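Local atomic coordinates of guanine nucleotide exchange factor SRM1 (Saccharomyces cerevisiae, PDB entry 3OF7), a protein that acts as a guanine nucleotide exchange factor, promoting replacement of GDP by GTP on the GTPases GSP1 and GSP2, and binds chromatin. Residues A[320-328]-A[337-345]; A[152-163]-A[206-216]. One frame throughout, in Å; residues are numbered along the deposited sequence. Where two conformers were deposited one is given.

Contact 1 (A[320-328]-A[337-345]); sequences AGEHHSLIL and CGRLDMFEV
S325 and C337 form an antiparallel hydrogen-bonded pair inside one blade of the RCC1 beta-propeller: S325 N donates to C337 O at 2.8 Å, and C337 N returns a bond to S325 O. At the next pair, H324 and G338 are non-hydrogen-bonded, with their CA atoms only 4.2 Å apart. The backbone bends sharply at G338, where a side chain would collide with H323 O and H324 CA. Past the bend, R339 N still reaches H323 O at 2.8 Å. S325 CB and C337 SG meet on the same face of the sheet, while S325 OG turns to Q288 O. On the other side of the strand, E344 CB sits over one face of the H324 ring in a CH-pi contact, 4.0 Å from its centroid; its carboxylate bends off, OE2 hydrogen-bonded to H387 ND1 and OE1 accepting from M342 N, which comes from above the carboxylate plane. With CG anti to the backbone N (chi1 -166°) and the chain extended to NE, R339 runs alongside H323. M342 CE covers one guanidinium face, and R339 NE donates to the anti lone pair of D341 OD2 in a salt bridge. R339 NH1 donates to H323 ND1 at 3.1 Å, tilted 25° from the imidazole plane.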
loop_
_atom_site.group_PDB
_atom_site.type_symbol
_atom_site.label_atom_id
_atom_site.label_comp_id
_atom_site.label_asym_id
_atom_site.label_seq_id
_atom_site.Cartn_x
_atom_site.Cartn_y
_atom_site.Cartn_z
ATOM N N ALA A 320 5.379 0.685 -2.829
ATOM C CA ALA A 320 6.393 -0.368 -2.941
ATOM C C ALA A 320 5.850 -1.741 -2.573
ATOM O O ALA A 320 4.995 -1.861 -1.698
ATOM C CB ALA A 320 7.638 -0.017 -2.091
ATOM N N GLY A 321 6.354 -2.772 -3.248
ATOM C CA GLY A 321 5.951 -4.147 -2.983
ATOM C C GLY A 321 6.996 -4.929 -2.218
ATOM O O GLY A 321 7.693 -4.369 -1.378
ATOM N N GLU A 322 7.107 -6.226 -2.497
ATOM C CA GLU A 322 8.136 -7.037 -1.843
ATOM C C GLU A 322 9.552 -6.644 -2.292
ATOM O O GLU A 322 10.451 -6.443 -1.461
ATOM C CB GLU A 322 7.894 -8.540 -2.041
ATOM C CG GLU A 322 8.827 -9.383 -1.170
ATOM C CD GLU A 322 8.553 -10.868 -1.212
ATOM O OE1 GLU A 322 7.899 -11.363 -2.156
ATOM O OE2 GLU A 322 9.035 -11.548 -0.292
ATOM N N HIS A 323 9.747 -6.531 -3.603
ATOM C CA HIS A 323 11.096 -6.359 -4.149
ATOM C C HIS A 323 11.207 -5.254 -5.183
ATOM O O HIS A 323 12.160 -5.240 -5.971
ATOM C CB HIS A 323 11.589 -7.669 -4.776
ATOM C CG HIS A 323 11.661 -8.820 -3.822
ATOM N ND1 HIS A 323 11.249 -10.091 -4.161
ATOM C CD2 HIS A 323 12.136 -8.901 -2.556
ATOM C CE1 HIS A 323 11.455 -10.903 -3.136
ATOM N NE2 HIS A 323 11.989 -10.204 -2.149
ATOM N N HIS A 324 10.247 -4.333 -5.187
ATOM C CA HIS A 324 10.295 -3.187 -6.103
ATOM C C HIS A 324 9.702 -1.950 -5.466
ATOM O O HIS A 324 8.948 -2.040 -4.490
ATOM C CB HIS A 324 9.582 -3.494 -7.428
ATOM C CG HIS A 324 8.091 -3.549 -7.321
ATOM N ND1 HIS A 324 7.265 -2.650 -7.965
ATOM C CD2 HIS A 324 7.274 -4.398 -6.653
ATOM C CE1 HIS A 324 6.005 -2.944 -7.702
ATOM N NE2 HIS A 324 5.984 -4.005 -6.913
ATOM N N SER A 325 10.048 -0.796 -6.025
ATOM C CA SER A 325 9.560 0.475 -5.520
ATOM C C SER A 325 9.154 1.381 -6.662
ATOM O O SER A 325 9.738 1.317 -7.736
ATOM C CB SER A 325 10.647 1.159 -4.704
ATOM O OG SER A 325 11.051 0.305 -3.654
ATOM N N LEU A 326 8.168 2.236 -6.406
ATOM C CA LEU A 326 7.656 3.153 -7.420
ATOM C C LEU A 326 7.572 4.560 -6.857
ATOM O O LEU A 326 6.886 4.799 -5.870
ATOM C CB LEU A 326 6.276 2.705 -7.913
ATOM C CG LEU A 326 6.158 1.263 -8.419
ATOM C CD1 LEU A 326 4.704 0.945 -8.704
ATOM C CD2 LEU A 326 7.019 1.025 -9.668
ATOM N N ILE A 327 8.282 5.483 -7.492
ATOM C CA ILE A 327 8.361 6.853 -7.003
ATOM C C ILE A 327 7.679 7.787 -7.988
ATOM O O ILE A 327 8.116 7.922 -9.128
ATOM C CB ILE A 327 9.824 7.281 -6.770
ATOM C CG1 ILE A 327 10.475 6.373 -5.714
ATOM C CG2 ILE A 327 9.885 8.756 -6.327
ATOM C CD1 ILE A 327 12.004 6.307 -5.799
ATOM N N LEU A 328 6.610 8.433 -7.537
ATOM C CA LEU A 328 5.841 9.309 -8.408
ATOM C C LEU A 328 6.149 10.787 -8.150
ATOM O O LEU A 328 6.072 11.249 -7.013
ATOM C CB LEU A 328 4.348 9.043 -8.234
ATOM C CG LEU A 328 3.378 9.846 -9.100
ATOM C CD1 LEU A 328 3.599 9.537 -10.578
ATOM C CD2 LEU A 328 1.941 9.518 -8.688
ATOM N N CYS A 337 12.422 1.022 -9.346
ATOM C CA CYS A 337 13.648 0.275 -9.077
ATOM C C CYS A 337 13.336 -1.033 -8.363
ATOM O O CYS A 337 12.280 -1.174 -7.735
ATOM C CB CYS A 337 14.638 1.100 -8.253
ATOM S SG CYS A 337 14.006 1.735 -6.702
ATOM N N GLY A 338 14.272 -1.975 -8.457
ATOM C CA GLY A 338 14.113 -3.292 -7.862
ATOM C C GLY A 338 14.020 -4.410 -8.879
ATOM O O GLY A 338 14.613 -4.353 -9.971
ATOM N N ARG A 339 13.234 -5.418 -8.523
ATOM C CA ARG A 339 13.206 -6.693 -9.225
ATOM C C ARG A 339 12.602 -6.655 -10.635
ATOM O O ARG A 339 11.639 -5.927 -10.902
ATOM C CB ARG A 339 12.466 -7.709 -8.358
ATOM C CG ARG A 339 12.639 -9.134 -8.807
ATOM C CD ARG A 339 12.184 -10.067 -7.704
ATOM N NE ARG A 339 12.394 -11.451 -8.110
ATOM C CZ ARG A 339 12.010 -12.513 -7.411
ATOM N NH1 ARG A 339 11.381 -12.372 -6.245
ATOM N NH2 ARG A 339 12.272 -13.724 -7.884
ATOM N N LEU A 340 13.174 -7.477 -11.515
ATOM C CA LEU A 340 12.799 -7.561 -12.925
ATOM C C LEU A 340 12.253 -8.943 -13.323
ATOM O O LEU A 340 11.660 -9.096 -14.407
ATOM C CB LEU A 340 14.038 -7.206 -13.767
ATOM C CG LEU A 340 14.007 -6.829 -15.248
ATOM C CD1 LEU A 340 13.075 -5.662 -15.510
ATOM C CD2 LEU A 340 15.434 -6.481 -15.674
ATOM N N ASP A 341 12.442 -9.945 -12.452
ATOM C CA ASP A 341 12.069 -11.341 -12.757
ATOM C C ASP A 341 10.608 -11.499 -13.157
ATOM O O ASP A 341 10.276 -12.314 -14.028
ATOM C CB ASP A 341 12.368 -12.276 -11.569
ATOM C CG ASP A 341 13.839 -12.317 -11.200
ATOM O OD1 ASP A 341 14.691 -12.408 -12.110
ATOM O OD2 ASP A 341 14.153 -12.258 -9.989
ATOM N N MET A 342 9.729 -10.734 -12.511
ATOM C CA MET A 342 8.297 -10.781 -12.829
ATOM C C MET A 342 7.836 -9.442 -13.401
ATOM O O MET A 342 6.669 -9.066 -13.268
ATOM C CB MET A 342 7.471 -11.169 -11.592
ATOM C CG MET A 342 7.709 -12.614 -11.108
ATOM S SD MET A 342 7.039 -13.035 -9.473
ATOM C CE MET A 342 8.511 -12.944 -8.455
ATOM N N PHE A 343 8.774 -8.737 -14.037
ATOM C CA PHE A 343 8.518 -7.438 -14.660
ATOM C C PHE A 343 8.006 -6.393 -13.669
ATOM O O PHE A 343 7.288 -5.466 -14.062
ATOM C CB PHE A 343 7.527 -7.565 -15.828
ATOM C CG PHE A 343 8.043 -8.362 -17.013
ATOM C CD1 PHE A 343 9.399 -8.364 -17.353
ATOM C CD2 PHE A 343 7.148 -9.066 -17.815
ATOM C CE1 PHE A 343 9.870 -9.092 -18.469
ATOM C CE2 PHE A 343 7.599 -9.792 -18.942
ATOM C CZ PHE A 343 8.971 -9.797 -19.258
ATOM N N GLU A 344 8.377 -6.537 -12.391
ATOM C CA GLU A 344 7.851 -5.665 -11.336
ATOM C C GLU A 344 8.101 -4.196 -11.639
ATOM O O GLU A 344 7.219 -3.363 -11.420
ATOM C CB GLU A 344 8.418 -6.033 -9.953
ATOM C CG GLU A 344 8.006 -7.417 -9.447
ATOM C CD GLU A 344 9.015 -8.523 -9.773
ATOM O OE1 GLU A 344 9.656 -8.485 -10.854
ATOM O OE2 GLU A 344 9.146 -9.455 -8.941
ATOM N N VAL A 345 9.294 -3.886 -12.155
ATOM C CA VAL A 345 9.685 -2.490 -12.402
ATOM C C VAL A 345 9.055 -1.865 -13.664
ATOM O O VAL A 345 9.082 -0.642 -13.826
ATOM C CB VAL A 345 11.226 -2.291 -12.386
ATOM C CG1 VAL A 345 11.757 -2.543 -10.976
ATOM C CG2 VAL A 345 11.904 -3.218 -13.393
#

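Contact 2 (A[152-163]-A[206-216]); sequences QLAATDNMSCAL and IVQLAPGKDHI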
loop_
_atom_site.group_PDB
_atom_site.type_symbol
_atom_site.label_atom_id
_atom_site.label_comp_id
_atom_site.label_asym_id
_atom_site.label_seq_id
_atom_site.Cartn_x
_atom_site.Cartn_y
_atom_site.Cartn_z
ATOM N N GLN A 152 -7.108 8.006 8.311
ATOM C CA GLN A 152 -6.347 7.050 7.500
ATOM C C GLN A 152 -6.459 5.627 8.036
ATOM O O GLN A 152 -6.417 5.412 9.243
ATOM C CB GLN A 152 -4.866 7.445 7.393
ATOM C CG GLN A 152 -4.118 6.657 6.304
ATOM C CD GLN A 152 -2.606 6.823 6.327
ATOM O OE1 GLN A 152 -2.067 7.714 6.986
ATOM N NE2 GLN A 152 -1.910 5.955 5.588
ATOM N N LEU A 153 -6.592 4.669 7.120
ATOM C CA LEU A 153 -6.528 3.251 7.451
ATOM C C LEU A 153 -5.207 2.675 6.942
ATOM O O LEU A 153 -4.610 3.207 6.015
ATOM C CB LEU A 153 -7.733 2.496 6.863
ATOM C CG LEU A 153 -9.112 2.821 7.456
ATOM C CD1 LEU A 153 -10.211 2.167 6.629
ATOM C CD2 LEU A 153 -9.200 2.350 8.899
ATOM N N ALA A 154 -4.729 1.608 7.578
ATOM C CA ALA A 154 -3.534 0.915 7.108
ATOM C C ALA A 154 -3.637 -0.566 7.413
ATOM O O ALA A 154 -4.122 -0.965 8.477
ATOM C CB ALA A 154 -2.281 1.495 7.725
ATOM N N ALA A 155 -3.189 -1.380 6.469
ATOM C CA ALA A 155 -3.276 -2.817 6.626
ATOM C C ALA A 155 -1.963 -3.421 6.159
ATOM O O ALA A 155 -1.488 -3.110 5.053
ATOM C CB ALA A 155 -4.455 -3.381 5.816
ATOM N N THR A 156 -1.376 -4.253 7.021
ATOM C CA THR A 156 -0.218 -5.060 6.670
ATOM C C THR A 156 -0.733 -6.438 6.236
ATOM O O THR A 156 -1.905 -6.586 5.901
ATOM C CB THR A 156 0.755 -5.213 7.867
ATOM O OG1 THR A 156 0.138 -5.999 8.888
ATOM C CG2 THR A 156 1.158 -3.848 8.426
ATOM N N ASP A 157 0.131 -7.446 6.235
ATOM C CA ASP A 157 -0.321 -8.808 5.951
ATOM C C ASP A 157 -1.318 -9.279 7.013
ATOM O O ASP A 157 -2.359 -9.851 6.678
ATOM C CB ASP A 157 0.855 -9.785 5.873
ATOM C CG ASP A 157 1.469 -9.864 4.487
ATOM O OD1 ASP A 157 1.344 -8.907 3.681
ATOM O OD2 ASP A 157 2.111 -10.895 4.212
ATOM N N ASN A 158 -1.017 -8.978 8.279
ATOM C CA ASN A 158 -1.695 -9.584 9.431
ATOM C C ASN A 158 -2.201 -8.578 10.491
ATOM O O ASN A 158 -2.827 -8.981 11.485
ATOM C CB ASN A 158 -0.743 -10.599 10.101
ATOM C CG ASN A 158 -0.187 -11.634 9.123
ATOM O OD1 ASN A 158 1.018 -11.641 8.796
ATOM N ND2 ASN A 158 -1.060 -12.510 8.650
ATOM N N MET A 159 -1.924 -7.290 10.294
ATOM C CA MET A 159 -2.379 -6.257 11.239
ATOM C C MET A 159 -3.122 -5.113 10.570
ATOM O O MET A 159 -3.015 -4.896 9.362
ATOM C CB MET A 159 -1.285 -5.782 12.232
ATOM C CG MET A 159 -0.285 -4.721 11.787
ATOM S SD MET A 159 -0.666 -2.936 11.743
ATOM C CE MET A 159 -0.888 -2.434 13.457
ATOM N N SER A 160 -3.890 -4.400 11.378
ATOM C CA SER A 160 -4.745 -3.340 10.898
ATOM C C SER A 160 -4.578 -2.141 11.808
ATOM O O SER A 160 -4.305 -2.296 13.005
ATOM C CB SER A 160 -6.193 -3.809 10.920
ATOM O OG SER A 160 -6.400 -4.831 9.965
ATOM N N CYS A 161 -4.738 -0.954 11.240
ATOM C CA CYS A 161 -4.530 0.282 11.977
ATOM C C CYS A 161 -5.474 1.371 11.489
ATOM O O CYS A 161 -5.714 1.497 10.291
ATOM C CB CYS A 161 -3.078 0.743 11.855
ATOM S SG CYS A 161 -2.648 2.115 12.957
ATOM N N ALA A 162 -6.023 2.133 12.433
ATOM C CA ALA A 162 -6.838 3.297 12.103
ATOM C C ALA A 162 -6.291 4.506 12.837
ATOM O O ALA A 162 -6.113 4.473 14.070
ATOM C CB ALA A 162 -8.307 3.064 12.479
ATOM N N LEU A 163 -6.016 5.558 12.074
ATOM C CA LEU A 163 -5.551 6.824 12.615
ATOM C C LEU A 163 -6.716 7.800 12.734
ATOM O O LEU A 163 -7.421 8.048 11.752
ATOM C CB LEU A 163 -4.469 7.417 11.710
ATOM C CG LEU A 163 -3.969 8.826 12.046
ATOM C CD1 LEU A 163 -3.313 8.866 13.436
ATOM C CD2 LEU A 163 -3.021 9.341 10.969
ATOM N N ILE A 206 -0.027 11.802 15.850
ATOM C CA ILE A 206 0.337 11.023 14.669
ATOM C C ILE A 206 -0.440 11.580 13.472
ATOM O O ILE A 206 -1.637 11.854 13.582
ATOM C CB ILE A 206 0.040 9.522 14.877
ATOM C CG1 ILE A 206 0.788 8.999 16.116
ATOM C CG2 ILE A 206 0.389 8.713 13.602
ATOM C CD1 ILE A 206 2.304 9.341 16.131
ATOM N N VAL A 207 0.251 11.761 12.351
ATOM C CA VAL A 207 -0.335 12.393 11.160
ATOM C C VAL A 207 -0.423 11.467 9.934
ATOM O O VAL A 207 -1.227 11.708 9.026
ATOM C CB VAL A 207 0.417 13.696 10.778
ATOM C CG1 VAL A 207 0.388 14.697 11.941
ATOM C CG2 VAL A 207 1.864 13.408 10.332
ATOM N N GLN A 208 0.393 10.413 9.913
ATOM C CA GLN A 208 0.442 9.511 8.758
ATOM C C GLN A 208 0.903 8.102 9.119
ATOM O O GLN A 208 1.747 7.920 10.006
ATOM C CB GLN A 208 1.349 10.072 7.665
ATOM C CG GLN A 208 1.123 9.421 6.297
ATOM C CD GLN A 208 2.237 9.671 5.311
ATOM O OE1 GLN A 208 3.284 10.236 5.645
ATOM N NE2 GLN A 208 2.022 9.243 4.075
ATOM N N LEU A 209 0.352 7.123 8.406
ATOM C CA LEU A 209 0.729 5.716 8.567
ATOM C C LEU A 209 1.409 5.200 7.305
ATOM O O LEU A 209 1.141 5.702 6.209
ATOM C CB LEU A 209 -0.509 4.864 8.862
ATOM C CG LEU A 209 -1.528 5.366 9.887
ATOM C CD1 LEU A 209 -2.754 4.461 9.919
ATOM C CD2 LEU A 209 -0.916 5.449 11.288
ATOM N N ALA A 210 2.286 4.207 7.456
ATOM C CA ALA A 210 2.825 3.478 6.291
ATOM C C ALA A 210 2.995 1.991 6.630
ATOM O O ALA A 210 3.944 1.624 7.335
ATOM C CB ALA A 210 4.153 4.087 5.824
ATOM N N PRO A 211 2.067 1.135 6.148
ATOM C CA PRO A 211 2.128 -0.295 6.444
ATOM C C PRO A 211 3.107 -1.069 5.567
ATOM O O PRO A 211 3.230 -0.803 4.370
ATOM C CB PRO A 211 0.704 -0.778 6.165
ATOM C CG PRO A 211 0.175 0.176 5.131
ATOM C CD PRO A 211 0.832 1.502 5.422
ATOM N N GLY A 212 3.812 -2.015 6.173
ATOM C CA GLY A 212 4.625 -2.950 5.399
ATOM C C GLY A 212 3.972 -4.313 5.382
ATOM O O GLY A 212 2.746 -4.421 5.417
ATOM N N LYS A 213 4.793 -5.358 5.356
ATOM C CA LYS A 213 4.296 -6.732 5.421
ATOM C C LYS A 213 4.001 -7.135 6.865
ATOM O O LYS A 213 2.908 -7.599 7.174
ATOM C CB LYS A 213 5.306 -7.701 4.803
ATOM C CG LYS A 213 4.926 -9.173 4.922
ATOM C CD LYS A 213 6.083 -10.074 4.497
ATOM C CE LYS A 213 5.704 -11.543 4.605
ATOM N NZ LYS A 213 4.752 -11.971 3.538
ATOM N N ASP A 214 4.987 -6.970 7.742
ATOM C CA ASP A 214 4.813 -7.296 9.163
ATOM C C ASP A 214 5.434 -6.238 10.076
ATOM O O ASP A 214 5.994 -6.544 11.140
ATOM C CB ASP A 214 5.337 -8.709 9.475
ATOM C CG ASP A 214 4.348 -9.799 9.087
ATOM O OD1 ASP A 214 3.208 -9.800 9.602
ATOM O OD2 ASP A 214 4.725 -10.677 8.271
ATOM N N HIS A 215 5.321 -4.990 9.637
ATOM C CA HIS A 215 5.685 -3.830 10.428
ATOM C C HIS A 215 4.837 -2.672 9.932
ATOM O O HIS A 215 4.283 -2.720 8.826
ATOM C CB HIS A 215 7.164 -3.479 10.233
ATOM C CG HIS A 215 7.467 -2.941 8.873
ATOM N ND1 HIS A 215 7.501 -1.590 8.593
ATOM C CD2 HIS A 215 7.704 -3.574 7.701
ATOM C CE1 HIS A 215 7.767 -1.416 7.312
ATOM N NE2 HIS A 215 7.893 -2.604 6.749
ATOM N N ILE A 216 4.765 -1.621 10.736
ATOM C CA ILE A 216 4.085 -0.405 10.340
ATOM C C ILE A 216 4.915 0.789 10.823
ATOM O O ILE A 216 5.537 0.736 11.897
ATOM C CB ILE A 216 2.602 -0.393 10.852
ATOM C CG1 ILE A 216 1.865 0.893 10.420
ATOM C CG2 ILE A 216 2.544 -0.629 12.376
ATOM C CD1 ILE A 216 0.357 0.850 10.682
HETATM O O HOH W 1 -2.766 10.502 7.016
HETATM O O HOH W 2 0.614 -3.196 3.269
HETATM O O HOH W 3 1.261 -7.877 10.264
HETATM O O HOH W 4 1.201 -6.144 3.209
#
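Q152 OE1 is gripped twice: L209 N donates to it at 2.9 Å, and water 1, which also donates to V207 O, gives a second bond. Across the same amide, Q152 NE2 donates to L209 O at 3.1 Å, from above that carbonyl's plane. The Q152 side chain starts opposite its own N (chi1 -167°) and stays extended to strand 206-211 of the facing sheet, so that it bonds both the N and O of the L209 backbone. Cutting Q152 back to an alanine is likely to leave L209 N and O, and water 1, without their mate and open a gap between the two sheets. Beyond it, L209 CD1 lodges among A154 CB, C161 SG and L163 CB, and I216 CD1 presses on C161 CB at 3.6 Å. L163 CD1 lies against I206 CB. At the far end, D157 N donates to K213 O. T156 OG1 accepts from M159 N, an ST motif, and donates to water 3, which in turn donates to D214 OD1, also held by R176 N. Two beta hairpins thus lie face to face, strand 152-155 running at 17° to strand 206-211, as successive blades pack in the seven-bladed RCC1 propeller.

How the contacts relate
Contact 2 is complete in the chain before contact 1 begins, and both lie in the RCC1-like domain. Their centres are about 20 Å apart and their nearest atoms about 6 Å, so they do not meet. They share no sheet: contact 2 joins the hairpin of strands 150-155 and 159-164 to that of 206-211 and 215-220, whereas contact 1 stays within the sheet of 315-320, 324-329 and 334-337 and the loop that follows, pairing repeats RCC1 5 and RCC1 6. The sheet containing strand 259-264 lies between them in sequence; A210 and H215 touch that strand, and S325 touches strand 268-273 of the same sheet. Contact 2 therefore joins one blade to the next, and contact 1 joins a strand to the loop leaving the same blade.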